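Side-chain contacts in glucose-6-phosphate 1-dehydrogenase (Kluyveromyces lactis, PDB 7E6I), which catalyses the NADP+-dependent oxidation of glucose 6-phosphate to 6-phosphogluconolactone, probably the rate-limiting first step of the oxidative pentose phosphate pathway, supplying NADPH: residues A[52-55]-A[56-60]; A[18-21]-A[22-26]; A[78-81]-A[82-85]; A[124-127]-A[128-131]. One frame throughout, in Å; residues are numbered along the deposited sequence.

Contact 1: residues A[52-55]-A[56-60]; sequences LSNE and DLREK
Ser53 and Asp56 hold the start of helix 54-61 together with a capping box. Asp56 N donates to Ser53 OG at 3.2 Å, the capping bond of the helix's first turn. In return Asp56 OD1 accepts Ser53 N at 2.5 Å. The serine hydroxyl donates to the same oxygen, with Ser53 OG 2.6 Å from Asp56 OD1. The two donors come from different directions: the amide on the anti side, 18° out of the carboxylate plane, the hydroxyl from above that plane. Serine suits the N-cap because its short side chain, with OG lying between the backbone N and the carbonyl carbon (chi1 61°), can reach the first turn. A carboxylate here probably also suits the positive end of the helix dipole.

Among the charged groups, Glu55 OE1 lies at the edge of the Arg58 guanidinium in a long salt bridge, 3.8 Å from Arg58 NH1. Asn54 runs alongside the arginine, and its CB packs over one guanidinium face, 3.5 Å from Arg58 NH1. Glu55 OE2 and Glu59 OE2 are only 3.6 Å apart, which may raise the proton affinity of one of them.

Apolar packing is slight: Leu52 CB lies 3.5 Å from Asp56 CB, and Leu52 CD1 is 4.4 Å from Leu57 CB.

The polar ends of Asn54 and Arg58 turn to strand 84-88, where Asn54 OD1 accepts from Tyr86 N and Arg58 NH2 donates to Val84 O. Leu57 is buried between Val84 and Tyr86 of that strand and Phe26 of helix 19-34.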
loop_
_atom_site.group_PDB
_atom_site.type_symbol
_atom_site.label_atom_id
_atom_site.label_comp_id
_atom_site.label_asym_id
_atom_site.label_seq_id
_atom_site.Cartn_x
_atom_site.Cartn_y
_atom_site.Cartn_z
ATOM N N LEU A 52 -22.979 -5.743 21.015
ATOM C CA LEU A 52 -22.026 -6.237 21.997
ATOM C C LEU A 52 -21.728 -5.186 23.067
ATOM O O LEU A 52 -22.134 -4.025 22.984
ATOM C CB LEU A 52 -20.740 -6.716 21.312
ATOM C CG LEU A 52 -20.121 -6.022 20.097
ATOM C CD1 LEU A 52 -18.623 -6.284 20.057
ATOM C CD2 LEU A 52 -20.746 -6.507 18.823
ATOM N N SER A 53 -21.035 -5.630 24.106
ATOM C CA SER A 53 -20.703 -4.810 25.261
ATOM C C SER A 53 -19.257 -4.319 25.185
ATOM O O SER A 53 -18.468 -4.756 24.343
ATOM C CB SER A 53 -20.935 -5.612 26.545
ATOM O OG SER A 53 -20.099 -6.761 26.586
ATOM N N ASN A 54 -18.917 -3.379 26.077
ATOM C CA ASN A 54 -17.528 -2.959 26.201
ATOM C C ASN A 54 -16.636 -4.163 26.441
ATOM O O ASN A 54 -15.513 -4.233 25.931
ATOM C CB ASN A 54 -17.370 -1.956 27.345
ATOM C CG ASN A 54 -18.051 -0.640 27.065
ATOM O OD1 ASN A 54 -18.593 -0.430 25.986
ATOM N ND2 ASN A 54 -18.034 0.257 28.042
ATOM N N GLU A 55 -17.136 -5.131 27.207
ATOM C CA GLU A 55 -16.373 -6.340 27.481
ATOM C C GLU A 55 -16.155 -7.148 26.209
ATOM O O GLU A 55 -15.054 -7.662 25.970
ATOM C CB GLU A 55 -17.099 -7.175 28.540
ATOM C CG GLU A 55 -16.529 -7.035 29.948
ATOM C CD GLU A 55 -15.011 -7.172 29.976
ATOM O OE1 GLU A 55 -14.300 -6.138 29.882
ATOM O OE2 GLU A 55 -14.529 -8.322 30.086
ATOM N N ASP A 56 -17.194 -7.268 25.380
ATOM C CA ASP A 56 -17.079 -8.074 24.171
ATOM C C ASP A 56 -16.015 -7.511 23.240
ATOM O O ASP A 56 -15.146 -8.245 22.755
ATOM C CB ASP A 56 -18.430 -8.151 23.462
ATOM C CG ASP A 56 -19.522 -8.725 24.341
ATOM O OD1 ASP A 56 -20.592 -8.084 24.444
ATOM O OD2 ASP A 56 -19.316 -9.817 24.917
ATOM N N LEU A 57 -16.065 -6.202 22.981
ATOM C CA LEU A 57 -15.077 -5.572 22.113
ATOM C C LEU A 57 -13.661 -5.790 22.636
ATOM O O LEU A 57 -12.783 -6.264 21.906
ATOM C CB LEU A 57 -15.371 -4.080 21.980
ATOM C CG LEU A 57 -14.498 -3.377 20.938
ATOM C CD1 LEU A 57 -14.621 -4.084 19.595
ATOM C CD2 LEU A 57 -14.847 -1.899 20.824
ATOM N N ARG A 58 -13.422 -5.433 23.903
ATOM C CA ARG A 58 -12.087 -5.565 24.479
ATOM C C ARG A 58 -11.588 -6.998 24.392
ATOM O O ARG A 58 -10.429 -7.240 24.032
ATOM C CB ARG A 58 -12.087 -5.091 25.931
ATOM C CG ARG A 58 -12.417 -3.625 26.099
ATOM C CD ARG A 58 -12.921 -3.330 27.487
ATOM N NE ARG A 58 -13.269 -1.924 27.669
ATOM C CZ ARG A 58 -14.082 -1.482 28.623
ATOM N NH1 ARG A 58 -14.626 -2.346 29.469
ATOM N NH2 ARG A 58 -14.352 -0.184 28.736
ATOM N N GLU A 59 -12.445 -7.964 24.709
ATOM C CA GLU A 59 -12.016 -9.352 24.655
ATOM C C GLU A 59 -11.916 -9.852 23.229
ATOM O O GLU A 59 -11.186 -10.812 22.973
ATOM C CB GLU A 59 -12.965 -10.234 25.465
ATOM C CG GLU A 59 -12.981 -9.909 26.957
ATOM C CD GLU A 59 -11.679 -10.273 27.668
ATOM O OE1 GLU A 59 -10.912 -11.112 27.141
ATOM O OE2 GLU A 59 -11.429 -9.724 28.765
ATOM N N LYS A 60 -12.623 -9.223 22.296
ATOM C CA LYS A 60 -12.520 -9.620 20.897
ATOM C C LYS A 60 -11.163 -9.236 20.310
ATOM O O LYS A 60 -10.606 -9.967 19.483
ATOM C CB LYS A 60 -13.661 -8.987 20.100
ATOM C CG LYS A 60 -14.047 -9.714 18.821
ATOM C CD LYS A 60 -15.198 -8.990 18.117
ATOM C CE LYS A 60 -16.086 -9.953 17.326
ATOM N NZ LYS A 60 -15.700 -10.022 15.880
#

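Contact 2: residues A[18-21]-A[22-26]; sequences GDLS and KKKTF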
loop_
_atom_site.group_PDB
_atom_site.type_symbol
_atom_site.label_atom_id
_atom_site.label_comp_id
_atom_site.label_asym_id
_atom_site.label_seq_id
_atom_site.Cartn_x
_atom_site.Cartn_y
_atom_site.Cartn_z
ATOM N N GLY A 18 -15.652 -6.150 12.786
ATOM C CA GLY A 18 -15.145 -6.894 11.658
ATOM C C GLY A 18 -13.692 -7.291 11.798
ATOM O O GLY A 18 -12.980 -6.885 12.716
ATOM N N ASP A 19 -13.252 -8.098 10.835
ATOM C CA ASP A 19 -11.908 -8.663 10.889
ATOM C C ASP A 19 -10.848 -7.580 10.823
ATOM O O ASP A 19 -9.885 -7.585 11.604
ATOM C CB ASP A 19 -11.717 -9.659 9.750
ATOM C CG ASP A 19 -11.994 -11.076 10.179
ATOM O OD1 ASP A 19 -12.474 -11.261 11.324
ATOM O OD2 ASP A 19 -11.730 -11.997 9.377
ATOM N N LEU A 20 -10.998 -6.648 9.878
ATOM C CA LEU A 20 -10.010 -5.587 9.733
ATOM C C LEU A 20 -9.855 -4.804 11.027
ATOM O O LEU A 20 -8.733 -4.518 11.460
ATOM C CB LEU A 20 -10.409 -4.657 8.595
ATOM C CG LEU A 20 -9.463 -3.475 8.466
ATOM C CD1 LEU A 20 -8.107 -3.949 7.957
ATOM C CD2 LEU A 20 -10.069 -2.427 7.564
ATOM N N SER A 21 -10.979 -4.483 11.674
ATOM C CA SER A 21 -10.954 -3.691 12.896
ATOM C C SER A 21 -10.213 -4.406 14.010
ATOM O O SER A 21 -9.360 -3.813 14.680
ATOM C CB SER A 21 -12.377 -3.370 13.345
ATOM O OG SER A 21 -12.335 -2.585 14.519
ATOM N N LYS A 22 -10.526 -5.687 14.230
ATOM C CA LYS A 22 -9.997 -6.346 15.418
ATOM C C LYS A 22 -8.574 -6.839 15.215
ATOM O O LYS A 22 -7.808 -6.905 16.183
ATOM C CB LYS A 22 -10.913 -7.496 15.852
ATOM C CG LYS A 22 -11.010 -8.673 14.895
ATOM C CD LYS A 22 -11.812 -9.822 15.541
ATOM C CE LYS A 22 -12.734 -10.529 14.531
ATOM N NZ LYS A 22 -12.226 -11.885 14.145
ATOM N N LYS A 23 -8.196 -7.176 13.986
ATOM C CA LYS A 23 -6.859 -7.694 13.728
ATOM C C LYS A 23 -5.863 -6.627 13.300
ATOM O O LYS A 23 -4.654 -6.880 13.357
ATOM C CB LYS A 23 -6.904 -8.773 12.647
ATOM C CG LYS A 23 -7.656 -10.021 13.045
ATOM C CD LYS A 23 -7.375 -11.137 12.055
ATOM C CE LYS A 23 -8.546 -12.091 11.967
ATOM N NZ LYS A 23 -8.575 -12.802 10.663
ATOM N N LYS A 24 -6.323 -5.453 12.865
ATOM C CA LYS A 24 -5.392 -4.457 12.342
ATOM C C LYS A 24 -5.582 -3.084 12.974
ATOM O O LYS A 24 -4.618 -2.499 13.483
ATOM C CB LYS A 24 -5.521 -4.359 10.823
ATOM C CG LYS A 24 -5.176 -5.656 10.108
ATOM C CD LYS A 24 -3.728 -5.653 9.647
ATOM C CE LYS A 24 -3.302 -7.008 9.100
ATOM N NZ LYS A 24 -2.107 -6.865 8.214
ATOM N N THR A 25 -6.808 -2.554 12.951
ATOM C CA THR A 25 -7.009 -1.188 13.428
ATOM C C THR A 25 -6.735 -1.082 14.922
ATOM O O THR A 25 -5.910 -0.266 15.356
ATOM C CB THR A 25 -8.423 -0.708 13.113
ATOM O OG1 THR A 25 -8.814 -1.183 11.820
ATOM C CG2 THR A 25 -8.480 0.821 13.146
ATOM N N PHE A 26 -7.409 -1.904 15.723
ATOM C CA PHE A 26 -7.211 -1.846 17.164
ATOM C C PHE A 26 -5.801 -2.283 17.548
ATOM O O PHE A 26 -5.174 -1.625 18.391
ATOM C CB PHE A 26 -8.280 -2.668 17.887
ATOM C CG PHE A 26 -9.554 -1.906 18.095
ATOM C CD1 PHE A 26 -9.714 -1.092 19.206
ATOM C CD2 PHE A 26 -10.562 -1.941 17.141
ATOM C CE1 PHE A 26 -10.882 -0.358 19.386
ATOM C CE2 PHE A 26 -11.728 -1.213 17.312
ATOM C CZ PHE A 26 -11.885 -0.421 18.438
#
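Lys22 reaches back to Asp19 because its CG stands between the backbone N and the carbonyl carbon (chi1 66°) and the chain then bends at chi3 and chi4. Lys23 takes the other course: its CG lies beside the backbone N and the chain runs on extended. The two ammonium groups thus divide the carboxylate between them. Lys22 NZ meets Asp19 OD1 at 2.9 Å, nearly in line with the C-O bond, while Lys23 NZ makes a weak bond of 3.5 Å to Asp19 OD2. Both lysines lie side by side with the aspartate, and the shared anion probably offsets part of their charge.

This first turn of helix 19-34 follows the glycine-rich loop of the Rossmann fold, and Gly18 to Lys22 belong to the stretch that binds NADP+ in related enzymes. Gly18 is the N-cap, a place where the absence of a side chain is consistent with a cofactor passing close by.

Further on the helix widens into a pi-type turn. Leu20 O takes both Lys24 N, at 2.9 Å, and Thr25 N, at 3.1 Å, with a weak third bond from the Thr25 hydroxyl. Phe26 N then donates to Ser21 O at 2.9 Å. Ser21 OG lies at the edge of the Phe26 ring, 3.2 Å from Phe26 CE2, and is hydrogen-bonded to Ala16 O. Leu20 crosses Lys24 at about a right angle, its CD1 3.9 Å from Lys24 CB.

Contact 3: residues A[78-81]-A[82-85]; sequences NEFL and SMVS
Met83 folds back along the last turn of helix 74-83, over the carbonyl groups of Glu79 and Phe80. Its CB lies against Phe80 O. CG, placed beside the backbone N by a chi1 of -28° that is well away from a staggered value, sits in the angle between two carbonyl oxygens, 3.2 Å from Glu79 O. SD then comes alongside the phenylalanine, 4.0 Å from Phe80 CA and looser against the ring. At chi3 (50°) the chain bends, leaving CE farther from that ring than SD. Beyond the segments the methionine touches Tyr33 and Thr42; a long, unbranched, flexible side chain can follow such a curved path.

Here the chain passes from helix 74-83 into strand 84-88, an outermost strand of the parallel Rossmann sheet within this chain. The hydrogen bonds follow the change. Ser82 N still donates to Asn78 O, four residues back, at 3.1 Å. Met83 N reaches only three back, to Phe80 O at 2.8 Å, and Val84 N does likewise, meeting Leu81 O at 3.0 Å from above the carbonyl plane. Ser82 OG donates to Glu79 O at 2.9 Å, a bond back to the preceding turn that a short hydroxyl can make on an exposed helical surface.

On the buried side Val84 CG2 packs over one face of the Phe80 ring, displaced toward its rim and 4.1 Å from Phe80 CZ. The same ring meets Phe30 of helix 19-34, their planes about 55° apart, and Leu81 O accepts a weak hydrogen bond from Arg58 NE.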
loop_
_atom_site.group_PDB
_atom_site.type_symbol
_atom_site.label_atom_id
_atom_site.label_comp_id
_atom_site.label_asym_id
_atom_site.label_seq_id
_atom_site.Cartn_x
_atom_site.Cartn_y
_atom_site.Cartn_z
ATOM N N ASN A 78 -3.999 -3.706 29.504
ATOM C CA ASN A 78 -5.216 -3.407 30.252
ATOM C C ASN A 78 -5.486 -1.912 30.284
ATOM O O ASN A 78 -6.644 -1.485 30.219
ATOM C CB ASN A 78 -5.119 -3.968 31.666
ATOM C CG ASN A 78 -4.797 -5.445 31.679
ATOM O OD1 ASN A 78 -5.418 -6.241 30.968
ATOM N ND2 ASN A 78 -3.818 -5.823 32.489
ATOM N N GLU A 79 -4.429 -1.105 30.388
ATOM C CA GLU A 79 -4.574 0.342 30.265
ATOM C C GLU A 79 -5.311 0.705 28.982
ATOM O O GLU A 79 -6.302 1.444 29.001
ATOM C CB GLU A 79 -3.198 0.995 30.276
ATOM C CG GLU A 79 -2.752 1.545 31.591
ATOM C CD GLU A 79 -1.339 2.065 31.511
ATOM O OE1 GLU A 79 -0.467 1.319 31.018
ATOM O OE2 GLU A 79 -1.104 3.223 31.920
ATOM N N PHE A 80 -4.835 0.168 27.854
ATOM C CA PHE A 80 -5.408 0.490 26.551
ATOM C C PHE A 80 -6.868 0.051 26.458
ATOM O O PHE A 80 -7.736 0.829 26.040
ATOM C CB PHE A 80 -4.571 -0.171 25.457
ATOM C CG PHE A 80 -5.143 -0.026 24.085
ATOM C CD1 PHE A 80 -5.091 1.191 23.423
ATOM C CD2 PHE A 80 -5.739 -1.106 23.452
ATOM C CE1 PHE A 80 -5.618 1.328 22.159
ATOM C CE2 PHE A 80 -6.267 -0.972 22.182
ATOM C CZ PHE A 80 -6.207 0.244 21.535
ATOM N N LEU A 81 -7.154 -1.203 26.830
ATOM C CA LEU A 81 -8.521 -1.712 26.753
ATOM C C LEU A 81 -9.482 -0.830 27.535
ATOM O O LEU A 81 -10.627 -0.623 27.121
ATOM C CB LEU A 81 -8.572 -3.154 27.261
ATOM C CG LEU A 81 -7.800 -4.167 26.408
ATOM C CD1 LEU A 81 -8.173 -5.603 26.748
ATOM C CD2 LEU A 81 -8.063 -3.904 24.945
ATOM N N SER A 82 -9.022 -0.271 28.652
ATOM C CA SER A 82 -9.872 0.602 29.450
ATOM C C SER A 82 -10.220 1.902 28.735
ATOM O O SER A 82 -11.189 2.561 29.121
ATOM C CB SER A 82 -9.196 0.912 30.785
ATOM O OG SER A 82 -8.565 2.177 30.742
ATOM N N MET A 83 -9.460 2.297 27.715
ATOM C CA MET A 83 -9.811 3.466 26.912
ATOM C C MET A 83 -10.798 3.145 25.800
ATOM O O MET A 83 -11.320 4.068 25.166
ATOM C CB MET A 83 -8.551 4.090 26.311
ATOM C CG MET A 83 -7.317 3.839 27.140
ATOM S SD MET A 83 -5.799 4.453 26.375
ATOM C CE MET A 83 -6.262 6.117 25.940
ATOM N N VAL A 84 -11.072 1.869 25.565
ATOM C CA VAL A 84 -11.900 1.412 24.460
ATOM C C VAL A 84 -13.301 1.137 24.976
ATOM O O VAL A 84 -13.474 0.528 26.041
ATOM C CB VAL A 84 -11.295 0.148 23.827
ATOM C CG1 VAL A 84 -12.313 -0.554 22.974
ATOM C CG2 VAL A 84 -10.060 0.504 23.034
ATOM N N SER A 85 -14.304 1.583 24.225
ATOM C CA SER A 85 -15.702 1.331 24.538
ATOM C C SER A 85 -16.441 1.033 23.241
ATOM O O SER A 85 -15.877 1.155 22.150
ATOM C CB SER A 85 -16.327 2.517 25.276
ATOM O OG SER A 85 -16.721 3.522 24.366
#

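Contact 4: residues A[124-127]-A[128-131]; sequences LPPS and IFID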
loop_
_atom_site.group_PDB
_atom_site.type_symbol
_atom_site.label_atom_id
_atom_site.label_comp_id
_atom_site.label_asym_id
_atom_site.label_seq_id
_atom_site.Cartn_x
_atom_site.Cartn_y
_atom_site.Cartn_z
ATOM N N LEU A 124 -14.716 -0.432 6.769
ATOM C CA LEU A 124 -15.921 -0.900 6.106
ATOM C C LEU A 124 -15.661 -0.957 4.617
ATOM O O LEU A 124 -14.743 -0.294 4.114
ATOM C CB LEU A 124 -17.108 0.034 6.398
ATOM C CG LEU A 124 -17.580 0.125 7.851
ATOM C CD1 LEU A 124 -18.423 1.356 8.076
ATOM C CD2 LEU A 124 -18.364 -1.125 8.199
ATOM N N PRO A 125 -16.435 -1.743 3.872
ATOM C CA PRO A 125 -16.336 -1.716 2.411
ATOM C C PRO A 125 -16.979 -0.456 1.861
ATOM O O PRO A 125 -17.808 0.175 2.536
ATOM C CB PRO A 125 -17.107 -2.972 1.981
ATOM C CG PRO A 125 -18.084 -3.191 3.085
ATOM C CD PRO A 125 -17.415 -2.740 4.342
ATOM N N PRO A 126 -16.633 -0.061 0.637
ATOM C CA PRO A 126 -17.136 1.222 0.118
ATOM C C PRO A 126 -18.653 1.312 0.047
ATOM O O PRO A 126 -19.204 2.412 0.209
ATOM C CB PRO A 126 -16.500 1.307 -1.275
ATOM C CG PRO A 126 -15.306 0.427 -1.199
ATOM C CD PRO A 126 -15.673 -0.694 -0.279
ATOM N N SER A 127 -19.350 0.195 -0.171
ATOM C CA SER A 127 -20.806 0.257 -0.225
ATOM C C SER A 127 -21.409 0.767 1.069
ATOM O O SER A 127 -22.596 1.102 1.093
ATOM C CB SER A 127 -21.391 -1.114 -0.556
ATOM O OG SER A 127 -20.969 -2.081 0.386
ATOM N N ILE A 128 -20.624 0.856 2.136
ATOM C CA ILE A 128 -21.107 1.395 3.396
ATOM C C ILE A 128 -20.448 2.737 3.766
ATOM O O ILE A 128 -21.061 3.508 4.523
ATOM C CB ILE A 128 -20.959 0.341 4.519
ATOM C CG1 ILE A 128 -21.744 -0.915 4.103
ATOM C CG2 ILE A 128 -21.548 0.803 5.838
ATOM C CD1 ILE A 128 -21.181 -2.245 4.559
ATOM N N PHE A 129 -19.272 3.073 3.196
ATOM C CA PHE A 129 -18.673 4.410 3.325
ATOM C C PHE A 129 -19.687 5.502 3.144
ATOM O O PHE A 129 -19.806 6.404 3.979
ATOM C CB PHE A 129 -17.625 4.756 2.253
ATOM C CG PHE A 129 -16.395 3.987 2.296
ATOM C CD1 PHE A 129 -16.121 3.132 3.330
ATOM C CD2 PHE A 129 -15.508 4.103 1.243
ATOM C CE1 PHE A 129 -14.970 2.401 3.316
ATOM C CE2 PHE A 129 -14.365 3.364 1.213
ATOM C CZ PHE A 129 -14.086 2.511 2.257
ATOM N N ILE A 130 -20.311 5.501 1.960
ATOM C CA ILE A 130 -21.093 6.655 1.540
ATOM C C ILE A 130 -22.266 6.865 2.484
ATOM O O ILE A 130 -22.611 8.007 2.825
ATOM C CB ILE A 130 -21.545 6.496 0.075
ATOM C CG1 ILE A 130 -20.410 6.849 -0.864
ATOM C CG2 ILE A 130 -22.660 7.458 -0.240
ATOM C CD1 ILE A 130 -19.817 8.222 -0.610
ATOM N N ASP A 131 -22.880 5.777 2.948
ATOM C CA ASP A 131 -23.920 5.934 3.946
ATOM C C ASP A 131 -23.350 6.552 5.211
ATOM O O ASP A 131 -23.851 7.577 5.685
ATOM C CB ASP A 131 -24.599 4.591 4.230
ATOM C CG ASP A 131 -25.362 4.061 3.025
ATOM O OD1 ASP A 131 -25.495 4.826 2.045
ATOM O OD2 ASP A 131 -25.824 2.891 3.043
#
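Ile128 spreads its two branches over the residues that lead into helix 126-139. CG2 stands anti to the backbone N and meets the leucine methyl, 3.9 Å from Leu124 CD1, the two side chains crossing at about a right angle. The longer branch, with CG1 beside the backbone N (chi1 -58°), carries CD1 to the flank of the proline ring, 3.6 Å from Pro125 CG. A beta-branched isoleucine can thus serve both neighbours at once.

Phe129 lays its ring against the backbone of the helix start. Pro126 CA sits almost centrally over one ring face, 3.5 Å from the centroid of the Phe129 ring and 12° off its normal, a CH-pi contact. Pro126 CB adds packing at 3.9 Å from Phe129 CE2.

Prolines suit this place because the first helical turn asks for no backbone N-H bond from them. Pro125, the N-cap, supplies its carbonyl instead: Ile128 N donates to Pro125 O at 2.9 Å, and Phe129 N does so weakly.

Helix 126-139 joins strands 117-122 and 146-152 in a beta-alpha-beta unit. Leu124 and Ile128 both touch Tyr91, while Ile130 packs on Leu165 and Leu169 of helix 159-169.

Along the chain the order is contact 2, contact 1, contact 3 and contact 4, in series, with none nested in or crossing another. Each closes only a turn or so: contacts 2, 1 and 4 where helices 19-34, 54-61 and 126-139 begin, contact 3 where helix 74-83 gives way to strand 84-88. All belong to the nucleotide-binding Rossmann domain. Contacts 1, 2 and 3 touch one another: Phe26 CE1 packs 3.8 Å from Val84 CG2, and Leu57 adjoins both residues, so helices 19-34 and 54-61 meet the start of strand 84-88 in one apolar cluster. Contact 4 lies apart, its nearest atoms about 5 Å from those of contact 2.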